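Local coordinates for protein restriction endonuclease AspBHI (Azoarcus sp., PDB 4OC8) that cleaves DNA as a modification-dependent restriction endonuclease, probably with an N-terminal DNA-recognition region and a C-terminal nuclease region, at residues Ile296-Ala301 / His327-Val332; Arg320-Ile325 / His352-Thr357. One frame throughout, in Å; residues are numbered along the deposited sequence.

In the fold
Both interactions lie in the nuclease region and reach the same mixed sheet, with centres about 10 Å apart. Interaction 1 pairs the parallel strands 294-305 and 330-335. Interaction 2 packs the end of helix 315-324, which links those strands in the chain, against the start of strand 354-357, the next strand over. Gly331 joins them, since its backbone hydrogen-bonds to Pro353 and Ile355. Each contact is partly buried. Interaction 1 joins a buried aromatic side, where backbone hydrogen bonds pair the strands, to a partly exposed charged end round Asp299 and Arg328. Interaction 2 is smaller and depends on aliphatic tips and one histidine face. Both also touch the second subunit.

Interaction 1: residues Ile296-Ala301 / His327-Val332; sequences IEVDFA and HREFGV
This is parallel strand pairing between Phe300-Ala301 and Phe330-Gly331, inside the five-stranded sheet of the nuclease region. Two backbone bonds fix the register. Ala301 N gives to Phe330 O (2.9 Å). Val332 N gives to Ala301 O (2.9 Å). Before Phe330 the second segment is loop, and there the Asp299 side chain takes part. Asp299 OD1 accepts from Glu329 N at 3.3 Å and is met nearly along its C-O axis, while the bond from the same N to Asp299 O is weak. A chi1 of 46° sets the Asp299 carboxylate between its own backbone N and carbonyl carbon, and from there OD1 meets the backbone N of Glu329, in the loop that leads into strand 330-335. The Arg328 side chain bends across Asp299 at about a right angle. The ion pair between Asp299 OD2 and Arg328 NE is long (3.7 Å), and the two flat groups stand 82° apart. Val298 CB lies against Glu329 CG.

The buried side is aromatic. Phe300 and Phe330 point the same way, with planes at 20°, but the rings are slid apart and barely overlap. What lies over the centre of the Phe330 ring is Phe300 CB, 3.4 Å from its centroid, a CH-pi contact. Val298 CG2 meets the edge of the same ring at Phe330 CE1 (3.9 Å). Val332 CG2 packs on Phe300 CD2 (3.7 Å). Thr260 of helix 251-263 covers Phe300 and Val332. Ala301 points to the other face, against Leu321 and Arg324 of helix 315-324. Ile296 of the second subunit packs on Phe330.

Strand 294-305, helix 315-324 and strand 330-335 form a beta-alpha-beta unit, and this pairing closes it, an arrangement characteristic of the PD-(D/E)XK nuclease core.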
ATOM      1  N   ILE A 296       7.503   4.603   4.328  1.00 38.40           N
ATOM      2  CA  ILE A 296       8.397   5.063   3.276  1.00 35.54           C
ATOM      3  C   ILE A 296       7.592   5.562   2.093  1.00 44.62           C
ATOM      4  O   ILE A 296       6.393   5.315   2.006  1.00 53.02           O
ATOM      5  CB  ILE A 296       9.361   3.962   2.800  1.00 34.49           C
ATOM      6  CG1 ILE A 296       8.581   2.755   2.276  1.00 39.67           C
ATOM      7  CG2 ILE A 296      10.309   3.566   3.914  1.00 33.18           C
ATOM      8  CD1 ILE A 296       9.444   1.745   1.551  1.00 35.05           C
ATOM      9  N   GLU A 297       8.246   6.281   1.189  1.00 41.64           N
ATOM     10  CA  GLU A 297       7.595   6.681  -0.048  1.00 40.40           C
ATOM     11  C   GLU A 297       8.211   5.943  -1.220  1.00 40.42           C
ATOM     12  O   GLU A 297       9.423   5.746  -1.278  1.00 45.68           O
ATOM     13  CB  GLU A 297       7.688   8.192  -0.263  1.00 49.48           C
ATOM     14  CG  GLU A 297       6.601   8.982   0.437  1.00 60.69           C
ATOM     15  CD  GLU A 297       6.636  10.457   0.080  1.00 80.38           C
ATOM     16  OE1 GLU A 297       7.607  10.885  -0.585  1.00 89.22           O
ATOM     17  OE2 GLU A 297       5.693  11.185   0.461  1.00 72.68           O
ATOM     18  N   VAL A 298       7.359   5.525  -2.145  1.00 43.88           N
ATOM     19  CA  VAL A 298       7.782   4.850  -3.358  1.00 47.72           C
ATOM     20  C   VAL A 298       7.174   5.611  -4.522  1.00 46.01           C
ATOM     21  O   VAL A 298       6.062   6.122  -4.416  1.00 48.13           O
ATOM     22  CB  VAL A 298       7.306   3.384  -3.378  1.00 38.85           C
ATOM     23  CG1 VAL A 298       8.019   2.585  -2.301  1.00 36.36           C
ATOM     24  CG2 VAL A 298       5.796   3.301  -3.195  1.00 44.01           C
ATOM     25  N   ASP A 299       7.903   5.719  -5.624  1.00 45.57           N
ATOM     26  CA  ASP A 299       7.375   6.434  -6.776  1.00 49.31           C
ATOM     27  C   ASP A 299       6.843   5.471  -7.826  1.00 50.77           C
ATOM     28  O   ASP A 299       7.339   4.353  -7.962  1.00 54.88           O
ATOM     29  CB  ASP A 299       8.419   7.384  -7.374  1.00 55.37           C
ATOM     30  CG  ASP A 299       9.786   6.734  -7.544  1.00 80.07           C
ATOM     31  OD1 ASP A 299       9.876   5.489  -7.490  1.00 76.04           O
ATOM     32  OD2 ASP A 299      10.776   7.475  -7.738  1.00 91.69           O
ATOM     33  N   PHE A 300       5.818   5.896  -8.555  1.00 43.91           N
ATOM     34  CA  PHE A 300       5.321   5.089  -9.665  1.00 44.39           C
ATOM     35  C   PHE A 300       5.087   5.918 -10.916  1.00 47.72           C
ATOM     36  O   PHE A 300       4.869   7.119 -10.837  1.00 45.22           O
ATOM     37  CB  PHE A 300       4.045   4.333  -9.288  1.00 37.39           C
ATOM     38  CG  PHE A 300       2.891   5.222  -8.932  1.00 38.87           C
ATOM     39  CD1 PHE A 300       2.751   5.720  -7.644  1.00 45.25           C
ATOM     40  CD2 PHE A 300       1.936   5.550  -9.876  1.00 39.88           C
ATOM     41  CE1 PHE A 300       1.686   6.537  -7.308  1.00 45.90           C
ATOM     42  CE2 PHE A 300       0.867   6.369  -9.546  1.00 49.37           C
ATOM     43  CZ  PHE A 300       0.742   6.861  -8.260  1.00 44.89           C
ATOM     44  N   ALA A 301       5.138   5.270 -12.073  1.00 50.23           N
ATOM     45  CA  ALA A 301       4.851   5.956 -13.328  1.00 39.18           C
ATOM     46  C   ALA A 301       3.425   5.659 -13.765  1.00 40.37           C
ATOM     47  O   ALA A 301       2.978   4.521 -13.697  1.00 42.01           O
ATOM     48  CB  ALA A 301       5.837   5.538 -14.405  1.00 42.17           C
ATOM     49  N   HIS A 327      13.593   3.758 -13.220  1.00 67.16           N
ATOM     50  CA  HIS A 327      14.118   4.296 -11.969  1.00 71.47           C
ATOM     51  C   HIS A 327      13.044   4.420 -10.897  1.00 79.57           C
ATOM     52  O   HIS A 327      13.262   5.046  -9.857  1.00 88.19           O
ATOM     53  CB  HIS A 327      14.773   5.659 -12.205  1.00 78.98           C
ATOM     54  CG  HIS A 327      15.986   5.604 -13.085  1.00 97.00           C
ATOM     55  ND1 HIS A 327      16.479   6.711 -13.739  1.00 86.28           N
ATOM     56  CD2 HIS A 327      16.804   4.575 -13.412  1.00 89.38           C
ATOM     57  CE1 HIS A 327      17.548   6.367 -14.437  1.00 86.14           C
ATOM     58  NE2 HIS A 327      17.766   5.078 -14.256  1.00 85.79           N
ATOM     59  N   ARG A 328      11.885   3.824 -11.150  1.00 74.51           N
ATOM     60  CA  ARG A 328      10.777   3.890 -10.206  1.00 63.01           C
ATOM     61  C   ARG A 328      10.350   2.494  -9.768  1.00 59.40           C
ATOM     62  O   ARG A 328      10.660   1.504 -10.430  1.00 63.61           O
ATOM     63  CB  ARG A 328       9.608   4.662 -10.815  1.00 60.47           C
ATOM     64  CG  ARG A 328      10.049   5.963 -11.466  1.00 64.95           C
ATOM     65  CD  ARG A 328       9.031   7.069 -11.298  1.00 61.53           C
ATOM     66  NE  ARG A 328       9.686   8.362 -11.125  1.00 58.53           N
ATOM     67  CZ  ARG A 328      10.104   9.124 -12.129  1.00 69.00           C
ATOM     68  NH1 ARG A 328       9.933   8.721 -13.383  1.00 69.02           N
ATOM     69  NH2 ARG A 328      10.690  10.288 -11.879  1.00 64.37           N
ATOM     70  N   GLU A 329       9.649   2.421  -8.643  1.00 55.06           N
ATOM     71  CA  GLU A 329       9.300   1.138  -8.043  1.00 58.09           C
ATOM     72  C   GLU A 329       8.294   0.366  -8.881  1.00 46.93           C
ATOM     73  O   GLU A 329       8.438  -0.842  -9.079  1.00 55.74           O
ATOM     74  CB  GLU A 329       8.759   1.334  -6.625  1.00 59.51           C
ATOM     75  CG  GLU A 329       9.588   2.287  -5.775  1.00 73.49           C
ATOM     76  CD  GLU A 329      11.033   1.852  -5.623  1.00 94.17           C
ATOM     77  OE1 GLU A 329      11.303   0.631  -5.664  1.00101.70           O
ATOM     78  OE2 GLU A 329      11.899   2.739  -5.462  1.00103.74           O
ATOM     79  N   PHE A 330       7.274   1.059  -9.372  1.00 39.64           N
ATOM     80  CA  PHE A 330       6.266   0.408 -10.202  1.00 41.16           C
ATOM     81  C   PHE A 330       5.545   1.349 -11.177  1.00 39.72           C
ATOM     82  O   PHE A 330       5.844   2.543 -11.252  1.00 39.61           O
ATOM     83  CB  PHE A 330       5.258  -0.343  -9.327  1.00 37.06           C
ATOM     84  CG  PHE A 330       4.411   0.547  -8.463  1.00 41.87           C
ATOM     85  CD1 PHE A 330       4.923   1.099  -7.294  1.00 40.29           C
ATOM     86  CD2 PHE A 330       3.096   0.818  -8.810  1.00 32.20           C
ATOM     87  CE1 PHE A 330       4.141   1.912  -6.494  1.00 33.05           C
ATOM     88  CE2 PHE A 330       2.310   1.626  -8.015  1.00 32.49           C
ATOM     89  CZ  PHE A 330       2.830   2.174  -6.853  1.00 36.87           C
ATOM     90  N   GLY A 331       4.604   0.791 -11.931  1.00 32.63           N
ATOM     91  CA  GLY A 331       3.813   1.568 -12.865  1.00 36.96           C
ATOM     92  C   GLY A 331       2.341   1.197 -12.836  1.00 42.25           C
ATOM     93  O   GLY A 331       1.992   0.046 -12.582  1.00 47.91           O
ATOM     94  N   VAL A 332       1.476   2.176 -13.083  1.00 37.65           N
ATOM     95  CA  VAL A 332       0.042   1.939 -13.204  1.00 37.92           C
ATOM     96  C   VAL A 332      -0.403   2.276 -14.621  1.00 37.99           C
ATOM     97  O   VAL A 332      -0.051   3.325 -15.157  1.00 40.49           O
ATOM     98  CB  VAL A 332      -0.783   2.808 -12.223  1.00 35.95           C
ATOM     99  CG1 VAL A 332      -2.239   2.366 -12.219  1.00 36.47           C
ATOM    100  CG2 VAL A 332      -0.214   2.745 -10.825  1.00 29.99           C
TER

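Interaction 2: residues Arg320-Ile325 / His352-Thr357; sequences RLISRI and HPVILT
Arg320 O is held by two donors near the end of helix 315-324. Arg324 N gives Arg320 O the regular helical bond (2.9 Å), and Ser323 OG adds a second bond of 2.9 Å, tilted 20° from the carbonyl plane. The helix then ends, and Ile325 is the first residue to leave helical geometry. Leu321, Ile322 and Ile325 carry the contact with His352-Val354.

Ile322 crosses the His352 side chain at about a right angle. Ile322 CD1 lies over one face of the His352 imidazole, offset toward the rim, in a CH-pi contact 3.8 Å from the ring centroid. The Ile322 CG2 branch meets the far part of the ring, at His352 CE1 (3.7 Å). A chi1 of -62° sets Ile322 CG2 anti to the backbone N and CG1 beside it, and a bend at chi2 (-61°) carries CD1 over the ring. A serine in place of His352 would probably cost Ile322 CD1 and CG2 the flat surface they rest on and open a gap at this end of the helix.

Val354 uses both methyls. Val354 CG1 meets Leu321 CD2 tip to tip (3.7 Å). Val354 CG2 packs against Ile322 CD1 (3.6 Å) and against Ile325 CD1 (3.8 Å). Pro353, beside it, is the centre of an inverse gamma turn, closed by a weak bond from Val354 N to His352 O. That turn leads into the strand.

Helix 315-324 also packs on neighbouring strands: Leu321 touches Ala301 and Leu333, and both Arg320 and Arg324 form salt bridges to Glu303 of strand 294-305. Strand 354-357 is outermost in its sheet within this chain, paired with strand 330-335, and Ile296 of the second subunit packs on Pro353 and Ile355.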
ATOM      1  N   ARG A 320       6.123   1.539 -23.479  1.00 52.10           N
ATOM      2  CA  ARG A 320       6.339   2.928 -23.051  1.00 48.33           C
ATOM      3  C   ARG A 320       6.434   3.045 -21.519  1.00 54.77           C
ATOM      4  O   ARG A 320       7.403   3.603 -20.973  1.00 58.77           O
ATOM      5  CB  ARG A 320       5.248   3.860 -23.589  1.00 42.45           C
ATOM      6  CG  ARG A 320       5.524   5.330 -23.309  1.00 46.04           C
ATOM      7  CD  ARG A 320       4.528   6.256 -23.996  1.00 45.25           C
ATOM      8  NE  ARG A 320       4.933   7.659 -23.886  1.00 44.78           N
ATOM      9  CZ  ARG A 320       4.538   8.480 -22.917  1.00 53.74           C
ATOM     10  NH1 ARG A 320       3.721   8.046 -21.970  1.00 63.63           N
ATOM     11  NH2 ARG A 320       4.960   9.738 -22.894  1.00 50.03           N
ATOM     12  N   LEU A 321       5.431   2.501 -20.833  1.00 49.32           N
ATOM     13  CA  LEU A 321       5.384   2.519 -19.374  1.00 49.11           C
ATOM     14  C   LEU A 321       6.559   1.762 -18.752  1.00 45.48           C
ATOM     15  O   LEU A 321       7.153   2.213 -17.769  1.00 44.41           O
ATOM     16  CB  LEU A 321       4.054   1.940 -18.884  1.00 45.78           C
ATOM     17  CG  LEU A 321       3.904   1.745 -17.375  1.00 44.88           C
ATOM     18  CD1 LEU A 321       4.096   3.064 -16.649  1.00 38.63           C
ATOM     19  CD2 LEU A 321       2.548   1.126 -17.030  1.00 41.53           C
ATOM     20  N   ILE A 322       6.886   0.612 -19.333  1.00 36.21           N
ATOM     21  CA  ILE A 322       7.999  -0.200 -18.866  1.00 48.53           C
ATOM     22  C   ILE A 322       9.285   0.611 -18.923  1.00 52.95           C
ATOM     23  O   ILE A 322      10.080   0.600 -17.984  1.00 56.14           O
ATOM     24  CB  ILE A 322       8.165  -1.476 -19.716  1.00 53.02           C
ATOM     25  CG1 ILE A 322       6.919  -2.352 -19.614  1.00 51.90           C
ATOM     26  CG2 ILE A 322       9.379  -2.268 -19.265  1.00 45.66           C
ATOM     27  CD1 ILE A 322       6.630  -2.820 -18.218  1.00 54.05           C
ATOM     28  N   SER A 323       9.478   1.328 -20.025  1.00 52.73           N
ATOM     29  CA  SER A 323      10.661   2.164 -20.172  1.00 49.31           C
ATOM     30  C   SER A 323      10.617   3.337 -19.196  1.00 50.46           C
ATOM     31  O   SER A 323      11.658   3.852 -18.785  1.00 49.36           O
ATOM     32  CB  SER A 323      10.794   2.676 -21.605  1.00 44.15           C
ATOM     33  OG  SER A 323      10.191   3.948 -21.740  1.00 59.06           O
ATOM     34  N   ARG A 324       9.413   3.758 -18.822  1.00 51.78           N
ATOM     35  CA  ARG A 324       9.286   4.847 -17.850  1.00 48.58           C
ATOM     36  C   ARG A 324       9.408   4.423 -16.379  1.00 57.67           C
ATOM     37  O   ARG A 324       9.538   5.280 -15.502  1.00 54.20           O
ATOM     38  CB  ARG A 324       7.994   5.638 -18.076  1.00 43.58           C
ATOM     39  CG  ARG A 324       8.068   6.581 -19.265  1.00 52.19           C
ATOM     40  CD  ARG A 324       6.725   7.206 -19.584  1.00 47.62           C
ATOM     41  NE  ARG A 324       6.111   7.807 -18.408  1.00 45.59           N
ATOM     42  CZ  ARG A 324       4.860   7.580 -18.026  1.00 45.78           C
ATOM     43  NH1 ARG A 324       4.087   6.769 -18.737  1.00 46.00           N
ATOM     44  NH2 ARG A 324       4.380   8.166 -16.938  1.00 40.49           N
ATOM     45  N   ILE A 325       9.368   3.121 -16.096  1.00 55.26           N
ATOM     46  CA  ILE A 325       9.478   2.676 -14.700  1.00 57.87           C
ATOM     47  C   ILE A 325      10.871   2.190 -14.318  1.00 59.70           C
ATOM     48  O   ILE A 325      11.045   1.561 -13.274  1.00 68.16           O
ATOM     49  CB  ILE A 325       8.459   1.568 -14.336  1.00 50.19           C
ATOM     50  CG1 ILE A 325       8.737   0.292 -15.130  1.00 45.75           C
ATOM     51  CG2 ILE A 325       7.032   2.052 -14.542  1.00 45.21           C
ATOM     52  CD1 ILE A 325       7.730  -0.784 -14.886  1.00 40.77           C
ATOM     53  N   HIS A 352       7.183  -7.761 -14.546  1.00 56.52           N
ATOM     54  CA  HIS A 352       7.142  -6.303 -14.473  1.00 49.58           C
ATOM     55  C   HIS A 352       6.168  -5.826 -13.398  1.00 55.85           C
ATOM     56  O   HIS A 352       5.035  -6.305 -13.320  1.00 55.60           O
ATOM     57  CB  HIS A 352       6.733  -5.714 -15.821  1.00 55.46           C
ATOM     58  CG  HIS A 352       7.718  -5.965 -16.915  1.00 60.61           C
ATOM     59  ND1 HIS A 352       8.928  -5.303 -16.993  1.00 67.35           N
ATOM     60  CD2 HIS A 352       7.678  -6.797 -17.981  1.00 62.83           C
ATOM     61  CE1 HIS A 352       9.587  -5.722 -18.055  1.00 67.27           C
ATOM     62  NE2 HIS A 352       8.851  -6.630 -18.675  1.00 67.95           N
ATOM     63  N   PRO A 353       6.607  -4.875 -12.562  1.00 45.44           N
ATOM     64  CA  PRO A 353       5.733  -4.328 -11.521  1.00 38.79           C
ATOM     65  C   PRO A 353       4.723  -3.341 -12.099  1.00 42.01           C
ATOM     66  O   PRO A 353       4.777  -2.153 -11.787  1.00 46.16           O
ATOM     67  CB  PRO A 353       6.714  -3.614 -10.585  1.00 32.82           C
ATOM     68  CG  PRO A 353       7.857  -3.251 -11.445  1.00 38.78           C
ATOM     69  CD  PRO A 353       7.972  -4.327 -12.491  1.00 44.46           C
ATOM     70  N   VAL A 354       3.806  -3.831 -12.929  1.00 44.44           N
ATOM     71  CA  VAL A 354       2.845  -2.960 -13.602  1.00 36.58           C
ATOM     72  C   VAL A 354       1.405  -3.348 -13.299  1.00 35.76           C
ATOM     73  O   VAL A 354       0.984  -4.460 -13.601  1.00 46.83           O
ATOM     74  CB  VAL A 354       3.051  -2.980 -15.129  1.00 34.44           C
ATOM     75  CG1 VAL A 354       1.868  -2.347 -15.835  1.00 39.24           C
ATOM     76  CG2 VAL A 354       4.331  -2.268 -15.498  1.00 40.90           C
ATOM     77  N   ILE A 355       0.653  -2.426 -12.702  1.00 40.67           N
ATOM     78  CA  ILE A 355      -0.772  -2.632 -12.445  1.00 39.22           C
ATOM     79  C   ILE A 355      -1.573  -2.352 -13.707  1.00 41.10           C
ATOM     80  O   ILE A 355      -1.406  -1.311 -14.330  1.00 41.48           O
ATOM     81  CB  ILE A 355      -1.299  -1.693 -11.347  1.00 35.11           C
ATOM     82  CG1 ILE A 355      -0.518  -1.889 -10.049  1.00 36.20           C
ATOM     83  CG2 ILE A 355      -2.780  -1.924 -11.114  1.00 31.65           C
ATOM     84  CD1 ILE A 355      -0.891  -0.910  -8.971  1.00 30.46           C
ATOM     85  N   LEU A 356      -2.447  -3.279 -14.077  1.00 41.10           N
ATOM     86  CA  LEU A 356      -3.263  -3.117 -15.273  1.00 38.17           C
ATOM     87  C   LEU A 356      -4.719  -2.851 -14.914  1.00 42.04           C
ATOM     88  O   LEU A 356      -5.481  -3.777 -14.634  1.00 41.77           O
ATOM     89  CB  LEU A 356      -3.159  -4.351 -16.177  1.00 36.85           C
ATOM     90  CG  LEU A 356      -1.773  -4.706 -16.726  1.00 33.80           C
ATOM     91  CD1 LEU A 356      -1.808  -6.058 -17.405  1.00 30.37           C
ATOM     92  CD2 LEU A 356      -1.285  -3.634 -17.690  1.00 43.26           C
ATOM     93  N   THR A 357      -5.099  -1.578 -14.932  1.00 43.00           N
ATOM     94  CA  THR A 357      -6.466  -1.172 -14.647  1.00 37.56           C
ATOM     95  C   THR A 357      -7.255  -1.068 -15.942  1.00 39.73           C
ATOM     96  O   THR A 357      -7.099  -0.108 -16.693  1.00 47.15           O
ATOM     97  CB  THR A 357      -6.496   0.191 -13.946  1.00 40.44           C
ATOM     98  OG1 THR A 357      -5.497   0.224 -12.924  1.00 44.89           O
ATOM     99  CG2 THR A 357      -7.854   0.447 -13.326  1.00 41.77           C
TER